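PDB 2Z6V: putative uncharacterized protein from Mycobacterium avium, which is probably a sulfotransferase that would move a sulfuryl group from the donor PAPS to an acceptor not yet established. Local coordinates for residues L112-T117 and Y276-S281; Y213-F218 and A308-R313; L282-R287 and D386-T391. All blocks are in the same frame, centred on the assembly; numbering follows the deposited sequence.

In the fold
The three interactions show how one pocket can be assembled from distant parts of a chain. Interactions 1 and 3 use consecutive turns of helix 275-285, and their centres lie about 11 Å apart. Interaction 2 adds helix 301-326, whose Met312 packs on Met114 and Ala278 of interaction 1, with centres about 14 Å apart. Ala308 of the same helix touches Cys283 of interaction 3; the centres of interactions 2 and 3 are about 15 Å apart. All three reach the bound palmitic acid: Pro115 lies near the end of its tail, Leu282 beside its chain, and Gln311 at its carboxylate. The lipid may therefore mark an acceptor pocket next to the probable PAPS site.

Interaction 1. Residues L112-T117 and Y276-S281; sequences LGMPRT and YKATGS. With PLM (palmitic acid), chain C.
Met114 meets Ala278 through its terminal methyl, CE lying 4.2 Å from Ala278 CB, a loose apolar contact on the buried side of helix 275-285. Its backbone takes part in the turn that follows strand 109-113, because Met114 O accepts a bond from Thr117 OG1 at 3.3 Å. At Pro115 the two sides of the residue have different neighbours. The carbonyl O faces the Ala278 methyl, 3.7 Å from CB, while the ring lies against the end of the palmitic acid, with Pro115 CB 3.7 Å from ligand atom CG. Arg116 supplies the polar grip. Its CG lies 3.6 Å from Ala278 O. Beyond CG the chain bends at both chi2 (-48°) and chi3 (-54°), which presents NE, rather than a terminal nitrogen, to Ser281 OG: the bond is 2.9 Å long with an N-H...O angle of 155°, and OG sits slightly off the guanidinium plane at its edge. A sulfate ion, probably from the crystallisation liquor, lies about 4 Å from the Arg116 side chain. A turn of sequence GMPRT after a central parallel strand, packed on the helix that follows the neighbouring strand, fits the P-loop-like phosphosulfate-binding loop of sulfotransferases, where PAPS would probably bind.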
loop_
_atom_site.group_PDB
_atom_site.type_symbol
_atom_site.label_atom_id
_atom_site.label_comp_id
_atom_site.label_asym_id
_atom_site.label_seq_id
_atom_site.Cartn_x
_atom_site.Cartn_y
_atom_site.Cartn_z
ATOM N N LEU A 112 -9.374 2.904 -1.994
ATOM C CA LEU A 112 -9.339 1.984 -0.863
ATOM C C LEU A 112 -10.240 0.784 -1.099
ATOM O O LEU A 112 -10.945 0.717 -2.103
ATOM C CB LEU A 112 -9.780 2.723 0.404
ATOM C CG LEU A 112 -11.150 3.418 0.330
ATOM C CD1 LEU A 112 -12.266 2.409 0.589
ATOM C CD2 LEU A 112 -11.214 4.542 1.355
ATOM N N GLY A 113 -10.220 -0.160 -0.167
ATOM C CA GLY A 113 -11.049 -1.346 -0.299
ATOM C C GLY A 113 -10.282 -2.592 0.099
ATOM O O GLY A 113 -9.376 -2.529 0.928
ATOM N N MET A 114 -10.640 -3.730 -0.482
ATOM C CA MET A 114 -9.942 -4.972 -0.169
ATOM C C MET A 114 -8.688 -5.074 -1.025
ATOM O O MET A 114 -8.568 -4.416 -2.065
ATOM C CB MET A 114 -10.797 -6.195 -0.501
ATOM C CG MET A 114 -12.173 -6.259 0.117
ATOM S SD MET A 114 -13.036 -7.765 -0.430
ATOM C CE MET A 114 -13.440 -7.322 -2.144
ATOM N N PRO A 115 -7.715 -5.886 -0.582
ATOM C CA PRO A 115 -6.508 -6.021 -1.403
ATOM C C PRO A 115 -6.881 -7.000 -2.520
ATOM O O PRO A 115 -7.873 -7.727 -2.404
ATOM C CB PRO A 115 -5.488 -6.600 -0.424
ATOM C CG PRO A 115 -6.343 -7.411 0.508
ATOM C CD PRO A 115 -7.531 -6.508 0.744
ATOM N N ARG A 116 -6.121 -7.008 -3.606
ATOM C CA ARG A 116 -6.396 -7.927 -4.710
ATOM C C ARG A 116 -7.654 -7.578 -5.503
ATOM O O ARG A 116 -8.313 -8.468 -6.038
ATOM C CB ARG A 116 -6.527 -9.368 -4.186
ATOM C CG ARG A 116 -5.480 -9.752 -3.157
ATOM C CD ARG A 116 -4.102 -9.346 -3.636
ATOM N NE ARG A 116 -3.826 -9.900 -4.956
ATOM C CZ ARG A 116 -2.797 -9.544 -5.714
ATOM N NH1 ARG A 116 -1.941 -8.627 -5.286
ATOM N NH2 ARG A 116 -2.626 -10.117 -6.897
ATOM N N THR A 117 -7.986 -6.294 -5.588
ATOM C CA THR A 117 -9.161 -5.870 -6.337
ATOM C C THR A 117 -8.837 -5.513 -7.784
ATOM O O THR A 117 -9.731 -5.132 -8.539
ATOM C CB THR A 117 -9.849 -4.655 -5.677
ATOM O OG1 THR A 117 -8.853 -3.718 -5.254
ATOM C CG2 THR A 117 -10.687 -5.090 -4.485
ATOM N N TYR A 276 -14.735 -13.354 -2.677
ATOM C CA TYR A 276 -14.239 -14.716 -2.505
ATOM C C TYR A 276 -12.923 -14.851 -3.268
ATOM O O TYR A 276 -11.953 -15.427 -2.767
ATOM C CB TYR A 276 -15.265 -15.722 -3.037
ATOM C CG TYR A 276 -16.652 -15.541 -2.455
ATOM C CD1 TYR A 276 -16.860 -15.571 -1.079
ATOM C CD2 TYR A 276 -17.758 -15.337 -3.284
ATOM C CE1 TYR A 276 -18.131 -15.406 -0.538
ATOM C CE2 TYR A 276 -19.039 -15.169 -2.752
ATOM C CZ TYR A 276 -19.215 -15.208 -1.381
ATOM O OH TYR A 276 -20.470 -15.074 -0.840
ATOM N N LYS A 277 -12.897 -14.299 -4.479
ATOM C CA LYS A 277 -11.713 -14.338 -5.320
ATOM C C LYS A 277 -10.587 -13.574 -4.621
ATOM O O LYS A 277 -9.491 -14.100 -4.411
ATOM C CB LYS A 277 -12.026 -13.683 -6.664
ATOM C CG LYS A 277 -11.302 -14.272 -7.866
ATOM C CD LYS A 277 -9.803 -14.080 -7.807
ATOM C CE LYS A 277 -9.138 -14.599 -9.079
ATOM N NZ LYS A 277 -7.656 -14.416 -9.058
ATOM N N ALA A 278 -10.870 -12.333 -4.247
ATOM C CA ALA A 278 -9.887 -11.496 -3.587
ATOM C C ALA A 278 -9.301 -12.140 -2.333
ATOM O O ALA A 278 -8.130 -11.941 -2.027
ATOM C CB ALA A 278 -10.503 -10.150 -3.241
ATOM N N THR A 279 -10.106 -12.913 -1.614
ATOM C CA THR A 279 -9.644 -13.559 -0.390
ATOM C C THR A 279 -8.602 -14.637 -0.659
ATOM O O THR A 279 -7.576 -14.715 0.020
ATOM C CB THR A 279 -10.824 -14.178 0.381
ATOM O OG1 THR A 279 -11.679 -13.130 0.856
ATOM C CG2 THR A 279 -10.328 -14.999 1.566
ATOM N N GLY A 280 -8.872 -15.474 -1.653
ATOM C CA GLY A 280 -7.944 -16.534 -1.994
ATOM C C GLY A 280 -6.685 -15.950 -2.601
ATOM O O GLY A 280 -5.587 -16.496 -2.440
ATOM N N SER A 281 -6.853 -14.833 -3.303
ATOM C CA SER A 281 -5.735 -14.152 -3.931
ATOM C C SER A 281 -4.854 -13.555 -2.840
ATOM O O SER A 281 -3.632 -13.491 -2.990
ATOM C CB SER A 281 -6.244 -13.052 -4.865
ATOM O OG SER A 281 -5.170 -12.400 -5.520
HETATM C C1 PLM C . -0.263 -8.756 5.649
HETATM O O1 PLM C . -0.762 -9.423 6.582
HETATM O O2 PLM C . 0.837 -8.164 5.678
HETATM C C2 PLM C . -1.063 -8.651 4.348
HETATM C C3 PLM C . -2.514 -8.253 4.620
HETATM C C4 PLM C . -3.305 -8.010 3.333
HETATM C C5 PLM C . -2.704 -6.872 2.504
HETATM C C6 PLM C . -1.504 -7.341 1.678
HETATM C C7 PLM C . -0.741 -6.139 1.121
HETATM C C8 PLM C . 0.044 -5.437 2.229
HETATM C C9 PLM C . -0.032 -3.920 2.049
HETATM C CA PLM C . 0.363 -3.504 0.631
HETATM C CB PLM C . -0.169 -2.110 0.290
HETATM C CC PLM C . -1.684 -2.068 0.492
HETATM C CD PLM C . -2.033 -1.896 1.972
HETATM C CE PLM C . -3.457 -2.358 2.293
HETATM C CF PLM C . -3.583 -3.867 2.067
HETATM C CG PLM C . -4.946 -4.397 2.512
#

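Interaction 2. Residues Y213-F218 and A308-R313; sequences YARWLF and AMWQMR. With PLM (palmitic acid), chain C.
Trp310 reaches from helix 301-326 to helix 212-219 and meets three residues at once. The two helical segments run almost parallel, at 13°, but their axes stay 11.7 Å apart, so large side chains must bridge the gap. The indole does so with CG anti to the backbone N, a torsion that carries the ring across to helix 212-219. Its far edge points at the backbone, where Ala214 O lies in the ring plane 3.5 Å from CH2; the same oxygen accepts the helical bond from Phe218 N. Arg215 comes over one indole face near the pyrrole rim. Its chain, bent at chi3, places NH1 3.5 Å from Trp310 NE1, but both are donors and cannot bond to each other, and the guanidinium is inclined 30° to the ring. Phe218 lies nearly parallel to the indole yet slid well aside: the ring planes differ by 16°, the centroid of its ring is 5.3 Å from that of the six-membered ring of Trp310, and there is little overlap.

Gln311, next in sequence, turns the contact toward the ligand. Its carbonyl O faces the edge of the Phe218 ring, 4.1 Å from CE2, and also accepts a bond from His315. The amide is carried away by an extended chain, NE2 passing 4.3 Å from Ala214 CB before donating to O1 of the palmitic acid at 3.3 Å, though the fit of amide and ligand is doubtful in detail. Asp205 takes a weak second bond from NE2. With no hydrogen bond between the two segments, cohesion comes from aromatic and aliphatic packing and from the Arg215 guanidinium over the Trp310 face; the Gln311 amide instead faces the acid group of the ligand, to which it can donate without itself carrying a charge.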
loop_
_atom_site.group_PDB
_atom_site.type_symbol
_atom_site.label_atom_id
_atom_site.label_comp_id
_atom_site.label_asym_id
_atom_site.label_seq_id
_atom_site.Cartn_x
_atom_site.Cartn_y
_atom_site.Cartn_z
ATOM N N TYR A 213 0.961 -8.902 15.380
ATOM C CA TYR A 213 1.137 -7.549 14.867
ATOM C C TYR A 213 -0.135 -7.044 14.180
ATOM O O TYR A 213 -0.544 -5.901 14.396
ATOM C CB TYR A 213 2.316 -7.474 13.889
ATOM C CG TYR A 213 2.496 -6.098 13.294
ATOM C CD1 TYR A 213 3.129 -5.081 14.011
ATOM C CD2 TYR A 213 1.953 -5.786 12.049
ATOM C CE1 TYR A 213 3.206 -3.778 13.504
ATOM C CE2 TYR A 213 2.021 -4.492 11.533
ATOM C CZ TYR A 213 2.643 -3.492 12.266
ATOM O OH TYR A 213 2.662 -2.207 11.770
ATOM N N ALA A 214 -0.760 -7.889 13.362
ATOM C CA ALA A 214 -1.979 -7.499 12.659
ATOM C C ALA A 214 -3.166 -7.226 13.594
ATOM O O ALA A 214 -3.988 -6.354 13.322
ATOM C CB ALA A 214 -2.362 -8.570 11.637
ATOM N N ARG A 215 -3.264 -7.971 14.689
ATOM C CA ARG A 215 -4.372 -7.771 15.608
ATOM C C ARG A 215 -4.154 -6.492 16.388
ATOM O O ARG A 215 -5.111 -5.802 16.750
ATOM C CB ARG A 215 -4.517 -8.964 16.558
ATOM C CG ARG A 215 -4.897 -10.275 15.853
ATOM C CD ARG A 215 -5.190 -11.399 16.846
ATOM N NE ARG A 215 -6.546 -11.306 17.391
ATOM C CZ ARG A 215 -7.625 -11.843 16.823
ATOM N NH1 ARG A 215 -7.514 -12.530 15.688
ATOM N NH2 ARG A 215 -8.821 -11.680 17.382
ATOM N N TRP A 216 -2.890 -6.164 16.626
ATOM C CA TRP A 216 -2.558 -4.956 17.364
ATOM C C TRP A 216 -2.909 -3.761 16.508
ATOM O O TRP A 216 -3.534 -2.803 16.968
ATOM C CB TRP A 216 -1.066 -4.905 17.679
ATOM C CG TRP A 216 -0.618 -3.555 18.178
ATOM C CD1 TRP A 216 -0.852 -3.016 19.415
ATOM C CD2 TRP A 216 0.116 -2.562 17.441
ATOM N NE1 TRP A 216 -0.309 -1.752 19.492
ATOM C CE2 TRP A 216 0.291 -1.448 18.298
ATOM C CE3 TRP A 216 0.644 -2.508 16.141
ATOM C CZ2 TRP A 216 0.975 -0.288 17.897
ATOM C CZ3 TRP A 216 1.327 -1.357 15.740
ATOM C CH2 TRP A 216 1.484 -0.262 16.620
ATOM N N LEU A 217 -2.498 -3.846 15.249
ATOM C CA LEU A 217 -2.716 -2.786 14.281
ATOM C C LEU A 217 -4.184 -2.438 14.103
ATOM O O LEU A 217 -4.561 -1.274 14.176
ATOM C CB LEU A 217 -2.117 -3.187 12.930
ATOM C CG LEU A 217 -2.098 -2.089 11.864
ATOM C CD1 LEU A 217 -1.171 -0.954 12.296
ATOM C CD2 LEU A 217 -1.647 -2.688 10.547
ATOM N N PHE A 218 -5.006 -3.453 13.877
ATOM C CA PHE A 218 -6.431 -3.257 13.657
ATOM C C PHE A 218 -7.257 -2.925 14.900
ATOM O O PHE A 218 -8.176 -2.111 14.833
ATOM C CB PHE A 218 -7.022 -4.508 12.996
ATOM C CG PHE A 218 -6.700 -4.643 11.535
ATOM C CD1 PHE A 218 -5.580 -4.033 10.987
ATOM C CD2 PHE A 218 -7.512 -5.410 10.709
ATOM C CE1 PHE A 218 -5.273 -4.186 9.625
ATOM C CE2 PHE A 218 -7.216 -5.570 9.347
ATOM C CZ PHE A 218 -6.094 -4.957 8.805
ATOM N N ALA A 308 -6.769 -14.525 6.662
ATOM C CA ALA A 308 -7.176 -13.740 5.505
ATOM C C ALA A 308 -8.643 -13.357 5.659
ATOM O O ALA A 308 -9.037 -12.238 5.346
ATOM C CB ALA A 308 -6.972 -14.540 4.220
ATOM N N MET A 309 -9.448 -14.297 6.146
ATOM C CA MET A 309 -10.874 -14.060 6.346
ATOM C C MET A 309 -11.095 -12.964 7.382
ATOM O O MET A 309 -11.923 -12.079 7.197
ATOM C CB MET A 309 -11.556 -15.344 6.814
ATOM C CG MET A 309 -13.021 -15.178 7.153
ATOM S SD MET A 309 -13.695 -16.656 7.928
ATOM C CE MET A 309 -13.808 -17.750 6.531
ATOM N N TRP A 310 -10.344 -13.045 8.473
ATOM C CA TRP A 310 -10.420 -12.078 9.559
ATOM C C TRP A 310 -10.033 -10.687 9.045
ATOM O O TRP A 310 -10.698 -9.693 9.342
ATOM C CB TRP A 310 -9.474 -12.519 10.676
ATOM C CG TRP A 310 -9.336 -11.560 11.815
ATOM C CD1 TRP A 310 -10.097 -11.513 12.947
ATOM C CD2 TRP A 310 -8.346 -10.533 11.954
ATOM N NE1 TRP A 310 -9.638 -10.524 13.789
ATOM C CE2 TRP A 310 -8.564 -9.906 13.201
ATOM C CE3 TRP A 310 -7.292 -10.085 11.147
ATOM C CZ2 TRP A 310 -7.767 -8.853 13.660
ATOM C CZ3 TRP A 310 -6.497 -9.038 11.603
ATOM C CH2 TRP A 310 -6.741 -8.435 12.850
ATOM N N GLN A 311 -8.956 -10.624 8.269
ATOM C CA GLN A 311 -8.492 -9.361 7.722
ATOM C C GLN A 311 -9.484 -8.769 6.725
ATOM O O GLN A 311 -9.737 -7.560 6.730
ATOM C CB GLN A 311 -7.132 -9.540 7.051
ATOM C CG GLN A 311 -5.973 -9.504 8.017
ATOM C CD GLN A 311 -4.637 -9.537 7.304
ATOM O OE1 GLN A 311 -4.492 -8.974 6.229
ATOM N NE2 GLN A 311 -3.655 -10.182 7.909
ATOM N N MET A 312 -10.042 -9.614 5.866
ATOM C CA MET A 312 -11.007 -9.136 4.891
ATOM C C MET A 312 -12.235 -8.540 5.567
ATOM O O MET A 312 -12.774 -7.541 5.094
ATOM C CB MET A 312 -11.426 -10.266 3.944
ATOM C CG MET A 312 -10.349 -10.634 2.936
ATOM S SD MET A 312 -9.816 -9.196 1.984
ATOM C CE MET A 312 -10.178 -9.695 0.305
ATOM N N ARG A 313 -12.677 -9.137 6.672
ATOM C CA ARG A 313 -13.844 -8.620 7.377
ATOM C C ARG A 313 -13.662 -7.134 7.709
ATOM O O ARG A 313 -14.574 -6.331 7.509
ATOM C CB ARG A 313 -14.100 -9.423 8.654
ATOM C CG ARG A 313 -15.291 -8.921 9.455
ATOM C CD ARG A 313 -15.808 -9.974 10.425
ATOM N NE ARG A 313 -14.778 -10.487 11.328
ATOM C CZ ARG A 313 -14.117 -9.748 12.218
ATOM N NH1 ARG A 313 -14.370 -8.450 12.332
ATOM N NH2 ARG A 313 -13.208 -10.310 13.008
HETATM C C1 PLM C . -0.263 -8.756 5.649
HETATM O O1 PLM C . -0.762 -9.423 6.582
HETATM O O2 PLM C . 0.837 -8.164 5.678
HETATM C C2 PLM C . -1.063 -8.651 4.348
HETATM C C3 PLM C . -2.514 -8.253 4.620
HETATM C C4 PLM C . -3.305 -8.010 3.333
HETATM C C5 PLM C . -2.704 -6.872 2.504
HETATM C C6 PLM C . -1.504 -7.341 1.678
HETATM C C7 PLM C . -0.741 -6.139 1.121
HETATM C C8 PLM C . 0.044 -5.437 2.229
HETATM C C9 PLM C . -0.032 -3.920 2.049
HETATM C CA PLM C . 0.363 -3.504 0.631
HETATM C CB PLM C . -0.169 -2.110 0.290
HETATM C CC PLM C . -1.684 -2.068 0.492
HETATM C CD PLM C . -2.033 -1.896 1.972
HETATM C CE PLM C . -3.457 -2.358 2.293
HETATM C CF PLM C . -3.583 -3.867 2.067
HETATM C CG PLM C . -4.946 -4.397 2.512
#

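Interaction 3. Residues L282-R287 and D386-T391; sequences LCNLWR and DEYGLT. With PLM (palmitic acid), chain C.
The ring of Tyr388 lies flat over the CB of Cys283, which sits 3.3 Å from the ring centroid and almost exactly on its normal, a CH-pi contact in which the methylene rather than the sulfur takes the centre. The sulfur makes a secondary sulfur-aromatic contact: SG, turned beside its own backbone N, stands obliquely 4.3 Å from the same centroid, on the CB side of the tyrosine. On the opposite face, nearer the rim, lies CG of the preceding residue, Glu387, so the ring is sandwiched between a helix and its own chain. In the sulfotransferase fold of this protein, the pairing fastens the loop before helix 392-405 to the C-terminal part of helix 275-285. Leu282, on that same helix, packs instead on the palmitic acid. Beyond the ring, the phenol oxygen lies close to the Asn284 backbone, with OH 3.3 Å from CA.

Arg287 completes the contact at its partly exposed end. Extended from CG to NE, it comes from the direction opposite to Tyr388 and splits its guanidinium between two acceptors. NH2 forms a salt bridge with Glu387 OE1 at 2.9 Å, though the hydrogen bond within it is weak, bent to 118°. Both charged residues also touch crystal neighbours. The straighter bond is from Arg287 NE to Tyr388 OH, 2.7 Å long at 151°, with the oxygen 19° out of the guanidinium plane.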
loop_
_atom_site.group_PDB
_atom_site.type_symbol
_atom_site.label_atom_id
_atom_site.label_comp_id
_atom_site.label_asym_id
_atom_site.label_seq_id
_atom_site.Cartn_x
_atom_site.Cartn_y
_atom_site.Cartn_z
ATOM N N LEU A 282 -5.468 -13.131 -1.736
ATOM C CA LEU A 282 -4.704 -12.555 -0.628
ATOM C C LEU A 282 -3.799 -13.617 -0.027
ATOM O O LEU A 282 -2.612 -13.381 0.170
ATOM C CB LEU A 282 -5.623 -11.991 0.470
ATOM C CG LEU A 282 -4.846 -11.394 1.655
ATOM C CD1 LEU A 282 -3.905 -10.313 1.146
ATOM C CD2 LEU A 282 -5.793 -10.814 2.688
ATOM N N CYS A 283 -4.370 -14.784 0.257
ATOM C CA CYS A 283 -3.623 -15.900 0.832
ATOM C C CYS A 283 -2.455 -16.301 -0.058
ATOM O O CYS A 283 -1.383 -16.683 0.422
ATOM C CB CYS A 283 -4.531 -17.118 1.009
ATOM S SG CYS A 283 -5.817 -16.932 2.244
ATOM N N ASN A 284 -2.679 -16.227 -1.362
ATOM C CA ASN A 284 -1.653 -16.589 -2.314
ATOM C C ASN A 284 -0.558 -15.527 -2.316
ATOM O O ASN A 284 0.633 -15.845 -2.397
ATOM C CB ASN A 284 -2.275 -16.740 -3.706
ATOM C CG ASN A 284 -1.269 -17.183 -4.748
ATOM O OD1 ASN A 284 -0.570 -18.184 -4.565
ATOM N ND2 ASN A 284 -1.193 -16.441 -5.854
ATOM N N LEU A 285 -0.966 -14.266 -2.208
ATOM C CA LEU A 285 -0.017 -13.160 -2.205
ATOM C C LEU A 285 1.006 -13.322 -1.093
ATOM O O LEU A 285 2.186 -13.000 -1.268
ATOM C CB LEU A 285 -0.752 -11.825 -2.020
ATOM C CG LEU A 285 0.095 -10.548 -2.118
ATOM C CD1 LEU A 285 0.617 -10.412 -3.535
ATOM C CD2 LEU A 285 -0.726 -9.328 -1.744
ATOM N N TRP A 286 0.545 -13.828 0.049
ATOM C CA TRP A 286 1.401 -14.007 1.216
ATOM C C TRP A 286 2.520 -15.027 1.061
ATOM O O TRP A 286 3.496 -15.009 1.812
ATOM C CB TRP A 286 0.566 -14.394 2.434
ATOM C CG TRP A 286 -0.324 -13.322 2.954
ATOM C CD1 TRP A 286 -0.205 -11.976 2.752
ATOM C CD2 TRP A 286 -1.439 -13.498 3.829
ATOM N NE1 TRP A 286 -1.178 -11.304 3.450
ATOM C CE2 TRP A 286 -1.949 -12.215 4.120
ATOM C CE3 TRP A 286 -2.059 -14.618 4.399
ATOM C CZ2 TRP A 286 -3.045 -12.021 4.956
ATOM C CZ3 TRP A 286 -3.153 -14.423 5.233
ATOM C CH2 TRP A 286 -3.633 -13.135 5.503
ATOM N N ARG A 287 2.385 -15.921 0.093
ATOM C CA ARG A 287 3.396 -16.937 -0.098
ATOM C C ARG A 287 4.782 -16.373 -0.389
ATOM O O ARG A 287 5.780 -16.866 0.147
ATOM C CB ARG A 287 2.956 -17.902 -1.193
ATOM C CG ARG A 287 1.890 -18.886 -0.723
ATOM C CD ARG A 287 1.455 -19.775 -1.864
ATOM N NE ARG A 287 0.404 -20.721 -1.487
ATOM C CZ ARG A 287 0.575 -21.770 -0.685
ATOM N NH1 ARG A 287 1.765 -22.029 -0.154
ATOM N NH2 ARG A 287 -0.452 -22.566 -0.423
ATOM N N ASP A 386 -9.588 -23.922 -1.014
ATOM C CA ASP A 386 -9.262 -25.223 -0.430
ATOM C C ASP A 386 -7.821 -25.201 0.022
ATOM O O ASP A 386 -7.483 -25.628 1.124
ATOM C CB ASP A 386 -9.408 -26.325 -1.474
ATOM C CG ASP A 386 -10.826 -26.523 -1.908
ATOM O OD1 ASP A 386 -11.045 -26.722 -3.124
ATOM O OD2 ASP A 386 -11.715 -26.487 -1.030
ATOM N N GLU A 387 -6.977 -24.703 -0.869
ATOM C CA GLU A 387 -5.556 -24.608 -0.627
ATOM C C GLU A 387 -5.273 -23.883 0.685
ATOM O O GLU A 387 -4.185 -24.015 1.249
ATOM C CB GLU A 387 -4.907 -23.882 -1.812
ATOM C CG GLU A 387 -3.399 -23.770 -1.763
ATOM C CD GLU A 387 -2.840 -23.148 -3.023
ATOM O OE1 GLU A 387 -1.641 -22.810 -3.039
ATOM O OE2 GLU A 387 -3.595 -22.998 -4.005
ATOM N N TYR A 388 -6.261 -23.139 1.184
ATOM C CA TYR A 388 -6.101 -22.384 2.427
ATOM C C TYR A 388 -7.152 -22.692 3.490
ATOM O O TYR A 388 -7.302 -21.948 4.461
ATOM C CB TYR A 388 -6.097 -20.891 2.107
ATOM C CG TYR A 388 -5.051 -20.538 1.085
ATOM C CD1 TYR A 388 -3.701 -20.508 1.427
ATOM C CD2 TYR A 388 -5.400 -20.303 -0.243
ATOM C CE1 TYR A 388 -2.717 -20.257 0.473
ATOM C CE2 TYR A 388 -4.429 -20.052 -1.202
ATOM C CZ TYR A 388 -3.087 -20.031 -0.838
ATOM O OH TYR A 388 -2.118 -19.785 -1.786
ATOM N N GLY A 389 -7.879 -23.788 3.303
ATOM C CA GLY A 389 -8.886 -24.188 4.268
ATOM C C GLY A 389 -10.153 -23.355 4.296
ATOM O O GLY A 389 -10.754 -23.179 5.357
ATOM N N LEU A 390 -10.571 -22.851 3.141
ATOM C CA LEU A 390 -11.777 -22.039 3.080
ATOM C C LEU A 390 -12.785 -22.551 2.058
ATOM O O LEU A 390 -12.481 -23.399 1.219
ATOM C CB LEU A 390 -11.427 -20.586 2.749
ATOM C CG LEU A 390 -10.554 -19.805 3.727
ATOM C CD1 LEU A 390 -10.195 -18.451 3.127
ATOM C CD2 LEU A 390 -11.290 -19.636 5.041
ATOM N N THR A 391 -13.995 -22.016 2.143
ATOM C CA THR A 391 -15.068 -22.383 1.237
ATOM C C THR A 391 -15.911 -21.134 1.068
ATOM O O THR A 391 -15.914 -20.275 1.950
ATOM C CB THR A 391 -15.947 -23.509 1.832
ATOM O OG1 THR A 391 -16.498 -23.081 3.083
ATOM C CG2 THR A 391 -15.121 -24.766 2.053
HETATM C C1 PLM C . -0.263 -8.756 5.649
HETATM O O1 PLM C . -0.762 -9.423 6.582
HETATM O O2 PLM C . 0.837 -8.164 5.678
HETATM C C2 PLM C . -1.063 -8.651 4.348
HETATM C C3 PLM C . -2.514 -8.253 4.620
HETATM C C4 PLM C . -3.305 -8.010 3.333
HETATM C C5 PLM C . -2.704 -6.872 2.504
HETATM C C6 PLM C . -1.504 -7.341 1.678
HETATM C C7 PLM C . -0.741 -6.139 1.121
HETATM C C8 PLM C . 0.044 -5.437 2.229
HETATM C C9 PLM C . -0.032 -3.920 2.049
HETATM C CA PLM C . 0.363 -3.504 0.631
HETATM C CB PLM C . -0.169 -2.110 0.290
HETATM C CC PLM C . -1.684 -2.068 0.492
HETATM C CD PLM C . -2.033 -1.896 1.972
HETATM C CE PLM C . -3.457 -2.358 2.293
HETATM C CF PLM C . -3.583 -3.867 2.067
HETATM C CG PLM C . -4.946 -4.397 2.512
#